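Local coordinates for protein O-ureido-L-serine synthase (Streptomyces lavendulae, PDB 3X44) that joins hydroxyurea to O-acetyl-L-serine with the help of pyridoxal 5'-phosphate, making O-ureido-L-serine for biosynthesis of the antibiotic D-cycloserine, at residues 12-17 / 30-35; 99-104 / 294-299; 180-185 / 229-234; 260-265 / 288-293. The protein carries 1 engineered substitution. All coordinates share one frame; numbering follows the deposited sequence.

Interaction 1 (12-17 / 30-35); sequences GRTPIV and YVKVES
Thr14, Val17 and Ile16 press against residues 30-35 in a beta hairpin, the antiparallel pairing of strands 16-18 and 28-33 at one margin of the six-stranded mixed sheet. Val17 and Val31 form a hydrogen-bonded pair: Val17 N donates to Val31 O at 3.0 Å, and Val31 N returns to Val17 O at 2.8 Å. Above that pair CG2 of Val17 and CG2 of Val31 are 3.7 Å apart, on the face that also carries Val33. Ile16 is in the non-hydrogen-bonded pair with Lys32 and points to the other face, where CG1 of Ile16 lies 3.9 Å from CG of Lys32. Its CG2 branch is turned instead to CB of Tyr30, the two side chains crossing at about a right angle, and helix 147-164 packs over this face. Val33 N also donates to Pro15 O at 3.1 Å. Ile16 makes backbone hydrogen bonds to a second subunit as well, and Leu3 and Phe4 of that subunit pack against the hairpin's outer strand. A polar clasp precedes the strand at Thr14, whose OG1 stands between its own backbone N and carbonyl carbon, a position (chi1 57°) that turns it toward Lys32 and Glu34. Lys32 NZ, also salt-bridged to Glu159, donates to Thr14 OG1 at 3.0 Å. Thr14 OG1 in turn donates to Glu34 OE1 at 2.7 Å, coming from above the carboxylate plane, 52° out of it.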
# COMPACT_ATOMS: atom_id res chain seq x y z
N GLY A 12 0.03 -6.62 10.64
CA GLY A 12 -0.71 -7.26 9.57
C GLY A 12 -0.22 -6.84 8.20
O GLY A 12 0.87 -6.27 8.07
N ARG A 13 -1.02 -7.14 7.18
CA ARG A 13 -0.70 -6.81 5.80
C ARG A 13 0.72 -7.22 5.43
O ARG A 13 1.51 -6.41 4.94
CB ARG A 13 -0.90 -5.31 5.56
CG ARG A 13 -2.36 -4.89 5.59
CD ARG A 13 -2.52 -3.38 5.52
NE ARG A 13 -1.54 -2.68 6.34
CZ ARG A 13 -1.73 -2.34 7.62
NH1 ARG A 13 -2.87 -2.63 8.22
NH2 ARG A 13 -0.77 -1.71 8.28
N THR A 14 1.05 -8.48 5.67
CA THR A 14 2.37 -8.99 5.36
C THR A 14 2.49 -9.48 3.93
O THR A 14 1.53 -9.99 3.35
CB THR A 14 2.75 -10.13 6.30
OG1 THR A 14 1.78 -11.17 6.19
CG2 THR A 14 2.81 -9.64 7.73
N PRO A 15 3.67 -9.33 3.34
CA PRO A 15 3.88 -9.77 1.96
C PRO A 15 3.87 -11.28 1.77
O PRO A 15 4.21 -12.03 2.69
CB PRO A 15 5.23 -9.17 1.57
CG PRO A 15 5.92 -8.86 2.84
CD PRO A 15 4.89 -8.74 3.93
N ILE A 16 3.45 -11.69 0.59
CA ILE A 16 3.45 -13.09 0.20
C ILE A 16 4.38 -13.06 -1.01
O ILE A 16 4.17 -12.29 -1.95
CB ILE A 16 2.05 -13.59 -0.23
CG1 ILE A 16 1.16 -13.75 1.01
CG2 ILE A 16 2.17 -14.96 -0.92
CD1 ILE A 16 -0.25 -14.19 0.67
N VAL A 17 5.43 -13.88 -0.98
CA VAL A 17 6.40 -13.91 -2.06
C VAL A 17 6.62 -15.31 -2.61
O VAL A 17 6.49 -16.31 -1.90
CB VAL A 17 7.76 -13.32 -1.59
CG1 VAL A 17 7.54 -12.30 -0.49
CG2 VAL A 17 8.67 -14.44 -1.08
N TYR A 30 4.52 -20.23 -2.74
CA TYR A 30 4.53 -18.87 -2.21
C TYR A 30 4.60 -18.96 -0.70
O TYR A 30 4.20 -19.97 -0.13
CB TYR A 30 3.26 -18.13 -2.64
CG TYR A 30 3.23 -17.75 -4.11
CD1 TYR A 30 2.68 -18.61 -5.06
CD2 TYR A 30 3.72 -16.51 -4.54
CE1 TYR A 30 2.61 -18.24 -6.41
CE2 TYR A 30 3.65 -16.14 -5.89
CZ TYR A 30 3.09 -17.01 -6.81
OH TYR A 30 3.00 -16.64 -8.13
N VAL A 31 5.10 -17.92 -0.05
CA VAL A 31 5.22 -17.91 1.40
C VAL A 31 4.77 -16.58 2.02
O VAL A 31 5.06 -15.51 1.48
CB VAL A 31 6.69 -18.21 1.85
CG1 VAL A 31 7.06 -19.64 1.50
CG2 VAL A 31 7.67 -17.25 1.17
N LYS A 32 4.03 -16.67 3.13
CA LYS A 32 3.56 -15.47 3.84
C LYS A 32 4.61 -15.18 4.90
O LYS A 32 4.84 -15.98 5.81
CB LYS A 32 2.20 -15.71 4.50
CG LYS A 32 1.44 -14.43 4.87
CD LYS A 32 -0.08 -14.57 4.69
CE LYS A 32 -0.84 -13.31 5.11
NZ LYS A 32 -0.41 -12.06 4.39
N VAL A 33 5.26 -14.03 4.77
CA VAL A 33 6.33 -13.61 5.66
C VAL A 33 5.86 -12.73 6.82
O VAL A 33 5.90 -11.51 6.74
CB VAL A 33 7.41 -12.85 4.86
CG1 VAL A 33 8.72 -12.82 5.64
CG2 VAL A 33 7.60 -13.53 3.52
N GLU A 34 5.44 -13.39 7.90
CA GLU A 34 4.94 -12.71 9.09
C GLU A 34 6.02 -11.98 9.90
O GLU A 34 5.71 -11.28 10.86
CB GLU A 34 4.22 -13.72 9.98
CG GLU A 34 2.96 -14.30 9.33
CD GLU A 34 1.90 -13.25 9.08
OE1 GLU A 34 1.37 -13.20 7.95
OE2 GLU A 34 1.60 -12.49 10.02
N SER A 35 7.28 -12.15 9.51
CA SER A 35 8.38 -11.49 10.20
C SER A 35 8.26 -9.98 9.99
O SER A 35 8.81 -9.20 10.76
CB SER A 35 9.72 -11.98 9.66
OG SER A 35 9.81 -11.76 8.27

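Interaction 2 (99-104 / 294-299); sequences VERRKL and GERYLS
Glu100 and Ser299 make the main polar join between helix 99-107 and the loop 294-299, each carboxylate oxygen having its own donor. Ser299 OG gives its proton to Glu100 OE1 at 2.8 Å, on the syn side. Ser299 N meets Glu100 OE2, also at 2.8 Å, through the syn lone pair. A bend at chi2 (97°) turns the carboxylate across the loop backbone, and both oxygens accept from one residue, Ser299, which probably restrains rotation of the carboxylate. A further hydrogen bond runs from Arg101 NH2 to Tyr297 OH, 3.1 Å long and nearly straight. The hydroxyl lies at the edge of the guanidinium, near its plane, while the phenol ring stands steeply to that group, the planes 77° apart. Arg101 NE also holds Ser71 O, and Tyr297 OH is bonded to Asp292. In this fold-type II pyridoxal-phosphate enzyme the loop follows strand 285-290 and brings Tyr297 against the bound external aldimine, so the helix grips a wall of the active site. Van der Waals packing completes the contact. CB of Glu100 rests 3.7 Å from CB of Arg296, and the CD1 methyl of Leu104 lies over one face of the Arg296 guanidinium, 3.4 Å from NH2. That guanidinium is held by Asn73, by Gly39 and by a salt bridge to Glu295 of the second subunit, whose own Arg296 pairs reciprocally with Glu295 of this chain.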
# COMPACT_ATOMS: atom_id res chain seq x y z
N VAL A 99 16.56 -18.33 24.41
CA VAL A 99 16.83 -17.19 25.27
C VAL A 99 16.48 -15.87 24.59
O VAL A 99 16.13 -14.90 25.27
CB VAL A 99 18.32 -17.18 25.75
CG1 VAL A 99 19.27 -17.06 24.55
CG2 VAL A 99 18.54 -16.04 26.73
N GLU A 100 16.54 -15.85 23.26
CA GLU A 100 16.19 -14.65 22.50
C GLU A 100 14.77 -14.23 22.90
O GLU A 100 14.46 -13.04 22.99
CB GLU A 100 16.25 -14.92 20.99
CG GLU A 100 17.67 -14.96 20.42
CD GLU A 100 18.21 -16.39 20.30
OE1 GLU A 100 17.71 -17.27 21.03
OE2 GLU A 100 19.12 -16.63 19.47
N ARG A 101 13.91 -15.22 23.12
CA ARG A 101 12.53 -14.96 23.52
C ARG A 101 12.52 -14.28 24.89
O ARG A 101 11.79 -13.32 25.11
CB ARG A 101 11.76 -16.28 23.60
CG ARG A 101 11.30 -16.83 22.26
CD ARG A 101 11.12 -18.34 22.34
NE ARG A 101 10.23 -18.82 21.29
CZ ARG A 101 10.61 -19.03 20.04
NH1 ARG A 101 11.87 -18.82 19.67
NH2 ARG A 101 9.72 -19.44 19.14
N ARG A 102 13.32 -14.79 25.83
CA ARG A 102 13.38 -14.19 27.16
C ARG A 102 13.85 -12.73 27.07
O ARG A 102 13.31 -11.84 27.72
CB ARG A 102 14.35 -14.95 28.07
CG ARG A 102 13.94 -16.36 28.45
CD ARG A 102 15.08 -16.99 29.24
NE ARG A 102 14.96 -18.44 29.33
CZ ARG A 102 15.60 -19.18 30.23
NH1 ARG A 102 15.43 -20.50 30.24
NH2 ARG A 102 16.40 -18.62 31.13
N LYS A 103 14.88 -12.50 26.26
CA LYS A 103 15.44 -11.17 26.13
C LYS A 103 14.49 -10.21 25.44
O LYS A 103 14.41 -9.04 25.81
CB LYS A 103 16.77 -11.23 25.37
CG LYS A 103 17.93 -11.69 26.23
CD LYS A 103 19.23 -11.69 25.45
CE LYS A 103 20.40 -12.15 26.32
NZ LYS A 103 21.56 -11.24 26.18
N LEU A 104 13.77 -10.70 24.43
CA LEU A 104 12.85 -9.84 23.70
C LEU A 104 11.70 -9.42 24.61
O LEU A 104 11.31 -8.25 24.62
CB LEU A 104 12.32 -10.57 22.47
CG LEU A 104 13.23 -10.47 21.23
CD1 LEU A 104 12.49 -10.95 19.99
CD2 LEU A 104 13.67 -9.03 21.05
N GLY A 294 13.99 -15.67 11.65
CA GLY A 294 14.93 -16.65 12.17
C GLY A 294 15.87 -16.04 13.21
O GLY A 294 16.58 -16.76 13.89
N GLU A 295 15.85 -14.72 13.34
CA GLU A 295 16.75 -14.05 14.29
C GLU A 295 16.57 -14.38 15.78
O GLU A 295 17.43 -14.04 16.59
CB GLU A 295 16.68 -12.53 14.09
CG GLU A 295 18.06 -11.84 14.17
CD GLU A 295 18.08 -10.43 13.59
OE1 GLU A 295 18.89 -9.61 14.06
OE2 GLU A 295 17.28 -10.15 12.67
N ARG A 296 15.47 -15.02 16.16
CA ARG A 296 15.32 -15.38 17.57
C ARG A 296 15.66 -16.86 17.77
O ARG A 296 15.25 -17.48 18.75
CB ARG A 296 13.90 -15.06 18.10
CG ARG A 296 12.72 -15.51 17.25
CD ARG A 296 11.48 -14.67 17.55
NE ARG A 296 11.72 -13.25 17.32
CZ ARG A 296 10.76 -12.33 17.16
NH1 ARG A 296 9.48 -12.68 17.22
NH2 ARG A 296 11.09 -11.06 16.94
N TYR A 297 16.44 -17.40 16.84
CA TYR A 297 16.84 -18.80 16.87
C TYR A 297 18.35 -18.98 16.77
O TYR A 297 18.84 -20.09 16.60
CB TYR A 297 16.16 -19.55 15.72
CG TYR A 297 14.66 -19.54 15.81
CD1 TYR A 297 13.97 -20.59 16.43
CD2 TYR A 297 13.92 -18.47 15.31
CE1 TYR A 297 12.59 -20.57 16.55
CE2 TYR A 297 12.54 -18.45 15.42
CZ TYR A 297 11.88 -19.50 16.04
OH TYR A 297 10.50 -19.48 16.15
N LEU A 298 19.09 -17.88 16.90
CA LEU A 298 20.54 -17.91 16.82
C LEU A 298 21.14 -18.92 17.79
O LEU A 298 22.16 -19.54 17.50
CB LEU A 298 21.12 -16.53 17.12
CG LEU A 298 21.02 -15.42 16.07
CD1 LEU A 298 22.19 -14.48 16.24
CD2 LEU A 298 21.01 -16.00 14.67
N SER A 299 20.50 -19.06 18.95
CA SER A 299 20.97 -19.96 20.00
C SER A 299 20.34 -21.34 19.93
O SER A 299 20.54 -22.15 20.83
CB SER A 299 20.66 -19.36 21.37
OG SER A 299 19.28 -19.49 21.67

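Interaction 3 (180-185 / 229-234); sequences GTLTGV and GVLDRS. With PUS ((E)-O-(carbamoylamino)-N-({3-hydroxy-2-methyl-5-[(phosphonooxy)methyl]pyridin-4-yl}methylidene)-L-serine), chain C.
Thr183 OG1, on helix 180-192, is shared by two backbones: it accepts from Asp232 N in the loop at 3.2 Å, with an N-H...O angle of 160°, and is also hydrogen-bonded to Thr179 O one turn earlier. The hydroxyl lies beside its own backbone N (chi1 -64°), which lets it reach back to Thr179 while still meeting the loop. The CG2 branch of Thr183 also meets the loop, 3.7 Å from CB of Asp232 and close to Val230 O. Next to it Leu231 CD1 rests against Leu182 CD2 at 4.2 Å, and the CG2 of Val230 approaches the backbone of Gly180. Asp232 OD1 accepts from Ser234 N at 3.3 Å, an Asx turn, and from Ser234 OG at 2.6 Å, both from the same face of the carboxylate, while OD2 forms a salt bridge with Arg190 farther along the helix. The opposite side of the helix start serves the cofactor phosphate: Thr181 N and Thr181 OG1 both bond to O2P of the bound aldimine, OG1 at 3.0 Å. Phosphate held at a helix N-terminus is the usual arrangement of fold-type II pyridoxal-phosphate enzymes, and the positive end of the helix probably favours the anion. Helix 180-192 follows strand 171-174, with helix 147-164 beside it, and the loop 229-234 leads from helix 208-211 toward edge strand 238-242.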
# COMPACT_ATOMS: atom_id res chain seq x y z
N GLY A 180 -5.10 -20.86 16.05
CA GLY A 180 -5.84 -19.68 15.65
C GLY A 180 -5.65 -19.34 14.18
O GLY A 180 -6.59 -18.90 13.50
N THR A 181 -4.43 -19.53 13.68
CA THR A 181 -4.14 -19.23 12.28
C THR A 181 -4.87 -20.22 11.39
O THR A 181 -5.58 -19.83 10.47
CB THR A 181 -2.62 -19.33 11.99
OG1 THR A 181 -1.94 -18.26 12.65
CG2 THR A 181 -2.34 -19.24 10.51
N LEU A 182 -4.70 -21.50 11.68
CA LEU A 182 -5.34 -22.57 10.92
C LEU A 182 -6.86 -22.50 10.94
O LEU A 182 -7.51 -22.76 9.93
CB LEU A 182 -4.88 -23.91 11.47
CG LEU A 182 -5.69 -25.14 11.08
CD1 LEU A 182 -5.43 -25.45 9.62
CD2 LEU A 182 -5.31 -26.33 11.98
N THR A 183 -7.44 -22.15 12.09
CA THR A 183 -8.89 -22.07 12.19
C THR A 183 -9.45 -20.82 11.51
O THR A 183 -10.42 -20.90 10.75
CB THR A 183 -9.34 -22.12 13.66
OG1 THR A 183 -8.99 -23.39 14.22
CG2 THR A 183 -10.86 -21.93 13.77
N GLY A 184 -8.85 -19.67 11.79
CA GLY A 184 -9.30 -18.42 11.20
C GLY A 184 -9.20 -18.41 9.69
O GLY A 184 -10.16 -18.06 8.99
N VAL A 185 -8.03 -18.78 9.17
CA VAL A 185 -7.85 -18.80 7.72
C VAL A 185 -8.62 -19.97 7.10
O VAL A 185 -9.28 -19.81 6.07
CB VAL A 185 -6.36 -18.93 7.35
CG1 VAL A 185 -6.22 -18.97 5.83
CG2 VAL A 185 -5.58 -17.75 7.90
N GLY A 229 -8.93 -25.14 22.60
CA GLY A 229 -10.36 -24.92 22.47
C GLY A 229 -10.81 -24.16 21.23
O GLY A 229 -11.90 -24.41 20.73
N VAL A 230 -9.99 -23.24 20.72
CA VAL A 230 -10.39 -22.48 19.54
C VAL A 230 -10.39 -23.30 18.25
O VAL A 230 -10.95 -22.87 17.24
CB VAL A 230 -9.49 -21.24 19.32
CG1 VAL A 230 -9.52 -20.35 20.55
CG2 VAL A 230 -8.07 -21.68 19.00
N LEU A 231 -9.77 -24.47 18.28
CA LEU A 231 -9.68 -25.31 17.09
C LEU A 231 -10.97 -25.81 16.45
O LEU A 231 -11.83 -26.40 17.13
CB LEU A 231 -8.80 -26.53 17.36
CG LEU A 231 -8.82 -27.56 16.22
CD1 LEU A 231 -8.15 -26.95 15.00
CD2 LEU A 231 -8.11 -28.83 16.64
N ASP A 232 -11.12 -25.57 15.15
CA ASP A 232 -12.26 -26.08 14.41
C ASP A 232 -11.66 -27.12 13.47
O ASP A 232 -11.25 -26.81 12.35
CB ASP A 232 -12.98 -25.01 13.60
CG ASP A 232 -14.14 -25.60 12.80
OD1 ASP A 232 -14.49 -26.78 13.04
OD2 ASP A 232 -14.70 -24.90 11.93
N ARG A 233 -11.61 -28.34 13.97
CA ARG A 233 -11.04 -29.46 13.25
C ARG A 233 -11.60 -29.66 11.84
O ARG A 233 -10.90 -30.19 10.96
CB ARG A 233 -11.24 -30.73 14.08
CG ARG A 233 -11.43 -32.00 13.30
CD ARG A 233 -10.82 -33.15 14.04
NE ARG A 233 -9.64 -33.66 13.36
CZ ARG A 233 -8.81 -34.56 13.88
NH1 ARG A 233 -9.03 -35.04 15.10
NH2 ARG A 233 -7.76 -34.97 13.18
N SER A 234 -12.83 -29.23 11.62
CA SER A 234 -13.48 -29.39 10.33
C SER A 234 -12.85 -28.66 9.14
O SER A 234 -13.15 -28.98 7.99
CB SER A 234 -14.96 -29.00 10.44
OG SER A 234 -15.12 -27.62 10.70
N PUS C . 3.01 -19.23 19.15
CA PUS C . 2.14 -19.03 20.38
CB PUS C . 1.56 -20.39 20.91
OG PUS C . 2.67 -21.33 21.25
ND PUS C . 2.30 -22.20 22.34
CE PUS C . 2.35 -23.54 22.17
NZ2 PUS C . 2.34 -24.07 20.94
OZ1 PUS C . 2.39 -24.26 23.12
C PUS C . 3.00 -18.38 21.49
O PUS C . 4.00 -17.78 21.19
OT PUS C . 2.68 -18.47 22.65
C2 PUS C . 5.57 -20.01 15.60
C3 PUS C . 4.75 -19.61 16.76
C4 PUS C . 3.35 -20.04 16.81
C5 PUS C . 2.81 -20.83 15.70
C6 PUS C . 3.71 -21.18 14.59
C2A PUS C . 7.02 -19.62 15.53
C4A PUS C . 2.51 -19.82 18.05
C5A PUS C . 1.36 -21.31 15.69
N1 PUS C . 5.02 -20.76 14.59
O3 PUS C . 5.26 -18.80 17.71
O1P PUS C . -0.91 -20.21 17.41
O2P PUS C . -1.82 -19.44 15.37
O3P PUS C . -1.38 -21.76 15.66
O4P PUS C . 0.45 -20.19 15.42
P PUS C . -0.92 -20.41 15.97

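Interaction 4 (260-265 / 288-293); sequences IFAGIS and AMLPDT. With PUS ((E)-O-(carbamoylamino)-N-({3-hydroxy-2-methyl-5-[(phosphonooxy)methyl]pyridin-4-yl}methylidene)-L-serine), chain C.
Ser265 carries its hydroxyl between the backbone N and the carbonyl carbon (chi1 72°), which sets Ser265 OG against CG of Pro291 at 3.2 Å. From there Ser265 OG donates to N1 of the pyridine ring of the bound aldimine at 2.7 Å. The first torsion of Asp292 (chi1 67°) turns its carboxylate to a water that bridges the two side chains: this water, at a rather short distance from the Ser265 hydroxyl, also donates to Asp292 OD1 at 2.7 Å. The carboxylate is thereby tied to the serine indirectly, and its OD2, bonded to Asn73, faces the C2A methyl of the ring. Pro291 CB lies over the face of the pyridine at its nitrogen, 3.1 Å from N1 of the aldimine. A serine on the pyridine nitrogen is the family's hallmark in fold-type II pyridoxal-phosphate enzymes such as cysteine synthases, where it probably leaves the nitrogen unprotonated. Ser265 lies in the first turn of helix 264-278, two residues after Gly263 at the N-cap position, while Pro291 and Asp292 follow strand 285-290. The backbones are bridged once, Ala262 with Thr293. Gly263 N bonds to Asp292 O at 3.1 Å, and the hydrogen on CA of Ala262 leans on the same oxygen. Farther from the ligand, CG2 of Ile260 meets CD1 of Leu290 at 3.7 Å, the two side chains crossing at about a right angle, with Val31 of strand 28-33 touching both.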
# COMPACT_ATOMS: atom_id res chain seq x y z
N ILE A 260 15.50 -15.69 2.44
CA ILE A 260 14.40 -15.54 3.39
C ILE A 260 14.80 -16.27 4.68
O ILE A 260 14.92 -17.49 4.71
CB ILE A 260 13.08 -16.13 2.84
CG1 ILE A 260 12.70 -15.41 1.55
CG2 ILE A 260 11.96 -15.94 3.86
CD1 ILE A 260 11.61 -16.10 0.75
N PHE A 261 15.01 -15.48 5.73
CA PHE A 261 15.43 -15.99 7.03
C PHE A 261 14.25 -16.10 7.99
O PHE A 261 13.76 -15.10 8.50
CB PHE A 261 16.49 -15.05 7.61
CG PHE A 261 17.18 -15.59 8.83
CD1 PHE A 261 17.63 -16.91 8.86
CD2 PHE A 261 17.39 -14.77 9.94
CE1 PHE A 261 18.27 -17.41 9.98
CE2 PHE A 261 18.03 -15.27 11.07
CZ PHE A 261 18.47 -16.59 11.09
N ALA A 262 13.82 -17.34 8.24
CA ALA A 262 12.67 -17.59 9.10
C ALA A 262 12.93 -18.63 10.17
O ALA A 262 13.97 -19.29 10.18
CB ALA A 262 11.48 -18.01 8.24
N GLY A 263 11.97 -18.80 11.08
CA GLY A 263 12.13 -19.76 12.16
C GLY A 263 11.96 -21.22 11.78
O GLY A 263 11.88 -21.56 10.60
N ILE A 264 11.92 -22.08 12.79
CA ILE A 264 11.77 -23.52 12.58
C ILE A 264 10.42 -23.89 12.02
O ILE A 264 10.33 -24.60 11.03
CB ILE A 264 11.99 -24.31 13.88
CG1 ILE A 264 13.08 -23.65 14.72
CG2 ILE A 264 12.38 -25.74 13.55
CD1 ILE A 264 14.48 -23.76 14.12
N SER A 265 9.35 -23.41 12.66
CA SER A 265 8.01 -23.72 12.19
C SER A 265 7.88 -23.27 10.75
O SER A 265 7.12 -23.86 9.97
CB SER A 265 6.95 -23.03 13.06
OG SER A 265 6.93 -21.63 12.84
N ALA A 288 2.61 -21.30 1.85
CA ALA A 288 3.10 -21.72 3.16
C ALA A 288 3.30 -20.53 4.10
O ALA A 288 3.81 -19.48 3.70
CB ALA A 288 4.42 -22.47 3.01
N MET A 289 2.89 -20.71 5.36
CA MET A 289 3.03 -19.66 6.37
C MET A 289 4.42 -19.70 7.00
O MET A 289 4.92 -20.76 7.34
CB MET A 289 1.99 -19.85 7.48
CG MET A 289 0.55 -19.73 7.04
SD MET A 289 0.14 -18.04 6.60
CE MET A 289 0.35 -17.20 8.18
N LEU A 290 5.03 -18.53 7.14
CA LEU A 290 6.34 -18.40 7.78
C LEU A 290 6.01 -17.49 8.97
O LEU A 290 5.99 -16.26 8.86
CB LEU A 290 7.35 -17.71 6.85
CG LEU A 290 7.49 -18.19 5.40
CD1 LEU A 290 8.74 -17.55 4.80
CD2 LEU A 290 7.57 -19.72 5.31
N PRO A 291 5.72 -18.10 10.13
CA PRO A 291 5.36 -17.41 11.37
C PRO A 291 6.29 -16.35 11.95
O PRO A 291 5.81 -15.34 12.47
CB PRO A 291 5.11 -18.56 12.35
CG PRO A 291 4.72 -19.72 11.46
CD PRO A 291 5.67 -19.57 10.30
N ASP A 292 7.60 -16.55 11.86
CA ASP A 292 8.50 -15.57 12.43
C ASP A 292 9.87 -15.48 11.78
O ASP A 292 10.20 -16.24 10.87
CB ASP A 292 8.65 -15.81 13.94
CG ASP A 292 9.36 -17.12 14.27
OD1 ASP A 292 9.79 -17.84 13.33
OD2 ASP A 292 9.48 -17.43 15.47
N THR A 293 10.66 -14.52 12.28
CA THR A 293 12.01 -14.29 11.78
C THR A 293 12.93 -15.34 12.37
O THR A 293 12.68 -15.86 13.46
CB THR A 293 12.52 -12.91 12.23
OG1 THR A 293 13.93 -12.80 11.97
CG2 THR A 293 12.28 -12.71 13.72
N PUS C . 3.01 -19.23 19.15
CA PUS C . 2.14 -19.03 20.38
CB PUS C . 1.56 -20.39 20.91
OG PUS C . 2.67 -21.33 21.25
ND PUS C . 2.30 -22.20 22.34
CE PUS C . 2.35 -23.54 22.17
NZ2 PUS C . 2.34 -24.07 20.94
OZ1 PUS C . 2.39 -24.26 23.12
C PUS C . 3.00 -18.38 21.49
O PUS C . 4.00 -17.78 21.19
OT PUS C . 2.68 -18.47 22.65
C2 PUS C . 5.57 -20.01 15.60
C3 PUS C . 4.75 -19.61 16.76
C4 PUS C . 3.35 -20.04 16.81
C5 PUS C . 2.81 -20.83 15.70
C6 PUS C . 3.71 -21.18 14.59
C2A PUS C . 7.02 -19.62 15.53
C4A PUS C . 2.51 -19.82 18.05
C5A PUS C . 1.36 -21.31 15.69
N1 PUS C . 5.02 -20.76 14.59
O3 PUS C . 5.26 -18.80 17.71
O1P PUS C . -0.91 -20.21 17.41
O2P PUS C . -1.82 -19.44 15.37
O3P PUS C . -1.38 -21.76 15.66
O4P PUS C . 0.45 -20.19 15.42
P PUS C . -0.92 -20.41 15.97
O HOH W 1 8.78 -20.05 12.16

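Interactions 1 and 4 are close neighbours, their centres about 10 Å apart, because strands 28-33 and 285-290 lie side by side in the mixed sheet; Tyr30 O and Lys32 O probably bond to the amides of Ala288 and Leu290. Interaction 2 follows the end of strand 285-290, its centre about 14 Å from that of interaction 4, with Gly294 N probably bonding to Phe261 O. The centres of interactions 2 and 3 are about 27 Å apart, across the chain's centre. Along the chain, interaction 1 comes first, and 99-104 and 294-299 bracket interactions 3 and 4. Interactions 3 and 4 both reach the bound aldimine, at its phosphate and its pyridine, while interactions 1, 2 and 4 also touch the second subunit.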